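Local coordinates for protein N-isopropylammelide isopropylaminohydrolase (Burkholderia multivorans ATCC 17616, PDB 6NBO) that belongs to the amidohydrolase family of TIM-barrel metalloenzymes and carries bound zinc ions, at residues 25-28 with 33-36. Residues are numbered along the deposited sequence; the frame is centred on the assembly and turned at random.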
loop_
_atom_site.group_PDB
_atom_site.type_symbol
_atom_site.label_atom_id
_atom_site.label_comp_id
_atom_site.label_asym_id
_atom_site.label_seq_id
_atom_site.Cartn_x
_atom_site.Cartn_y
_atom_site.Cartn_z
ATOM N N LEU A 25 3.288 22.119 18.042
ATOM C CA LEU A 25 1.936 22.166 18.590
ATOM C C LEU A 25 1.698 20.928 19.444
ATOM O O LEU A 25 2.560 20.051 19.557
ATOM C CB LEU A 25 0.893 22.285 17.470
ATOM C CG LEU A 25 0.982 21.362 16.250
ATOM C CD1 LEU A 25 0.656 19.904 16.558
ATOM C CD2 LEU A 25 0.071 21.888 15.148
ATOM N N ASP A 26 0.516 20.870 20.055
ATOM C CA ASP A 26 0.047 19.683 20.753
ATOM C C ASP A 26 -1.049 19.019 19.936
ATOM O O ASP A 26 -1.737 19.660 19.137
ATOM C CB ASP A 26 -0.506 20.005 22.147
ATOM C CG ASP A 26 0.446 20.817 22.998
ATOM O OD1 ASP A 26 1.679 20.731 22.824
ATOM O OD2 ASP A 26 -0.066 21.553 23.854
ATOM N N ILE A 27 -1.215 17.718 20.154
ATOM C CA ILE A 27 -2.269 16.939 19.512
ATOM C C ILE A 27 -3.077 16.284 20.616
ATOM O O ILE A 27 -2.555 15.435 21.348
ATOM C CB ILE A 27 -1.708 15.871 18.551
ATOM C CG1 ILE A 27 -0.869 16.516 17.451
ATOM C CG2 ILE A 27 -2.858 15.052 17.931
ATOM C CD1 ILE A 27 -0.132 15.483 16.547
ATOM N N LEU A 28 -4.344 16.676 20.739
ATOM C CA LEU A 28 -5.254 16.062 21.692
ATOM C C LEU A 28 -6.044 14.965 20.991
ATOM O O LEU A 28 -6.679 15.208 19.960
ATOM C CB LEU A 28 -6.217 17.094 22.286
ATOM C CG LEU A 28 -7.244 16.531 23.273
ATOM C CD1 LEU A 28 -6.557 15.937 24.507
ATOM C CD2 LEU A 28 -8.275 17.590 23.690
ATOM N N ARG A 33 -10.063 9.295 17.553
ATOM C CA ARG A 33 -9.957 10.442 16.655
ATOM C C ARG A 33 -9.076 11.533 17.248
ATOM O O ARG A 33 -8.932 11.665 18.466
ATOM C CB ARG A 33 -11.329 11.054 16.354
ATOM C CG ARG A 33 -12.349 10.077 15.839
ATOM C CD ARG A 33 -12.330 10.017 14.341
ATOM N NE ARG A 33 -13.305 9.055 13.849
ATOM C CZ ARG A 33 -13.945 9.169 12.691
ATOM N NH1 ARG A 33 -13.726 10.215 11.910
ATOM N NH2 ARG A 33 -14.816 8.241 12.323
ATOM N N ILE A 34 -8.524 12.353 16.367
ATOM C CA ILE A 34 -7.875 13.581 16.798
ATOM C C ILE A 34 -8.953 14.594 17.149
ATOM O O ILE A 34 -9.855 14.863 16.347
ATOM C CB ILE A 34 -6.935 14.107 15.708
ATOM C CG1 ILE A 34 -5.821 13.076 15.474
ATOM C CG2 ILE A 34 -6.374 15.458 16.107
ATOM C CD1 ILE A 34 -4.706 13.562 14.624
ATOM N N ALA A 35 -8.885 15.134 18.363
ATOM C CA ALA A 35 -9.927 16.046 18.834
ATOM C C ALA A 35 -9.566 17.508 18.630
ATOM O O ALA A 35 -10.436 18.328 18.316
ATOM C CB ALA A 35 -10.199 15.795 20.321
ATOM N N ARG A 36 -8.293 17.843 18.795
ATOM C CA ARG A 36 -7.846 19.225 18.818
ATOM C C ARG A 36 -6.364 19.249 18.482
ATOM O O ARG A 36 -5.621 18.358 18.895
ATOM C CB ARG A 36 -8.097 19.835 20.205
ATOM C CG ARG A 36 -8.668 21.211 20.209
ATOM C CD ARG A 36 -8.709 21.781 21.634
ATOM N NE ARG A 36 -8.577 23.231 21.582
ATOM C CZ ARG A 36 -8.317 24.004 22.628
ATOM N NH1 ARG A 36 -8.174 23.470 23.837
ATOM N NH2 ARG A 36 -8.212 25.318 22.459
#
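Ile34 and Ile27 meet through their CG2 methyls, 4.0 Å apart. Both side chains leave the hairpin of strands 25-30 and 33-38, part of a small beta sheet well away from the zinc site, on the same face, and in each the CG2 branch, anti to the backbone N, is the one that meets the other. The CD1 of Ile34 comes up to the same methyl of Ile27. Strand 33-38 is outermost in its four-stranded sheet but bonded beyond it at Ile34, by backbone hydrogen bonds to Gly362 and Ala363. At Ala35 the chain bulges: its N donates to Leu28 O at 2.7 Å, while CB leans on that same oxygen. Arg36 N adds a weak second bond to this carbonyl, 3.3 Å from Leu28 O, as in a classic beta bulge. The ladder then closes with a nearly straight bond from Leu28 N to Arg36 O, 2.8 Å. Over this pair, on the face opposite the two isoleucines, CB of Leu28 packs against CB of Arg36 at 3.9 Å, with the leucine's CD2 alongside. Beyond CB the extended arginine chain leads away to a salt bridge with Asp42, while Leu28 is covered by Leu41, Pro44 and Cys47. The segments 25-28 and 33-36 run at 126° to each other, and the bulge probably contributes to that twist. Polar bonding between them is thus entirely main-chain, with Leu28 O accepting twice, and apolar packing backs it on both faces.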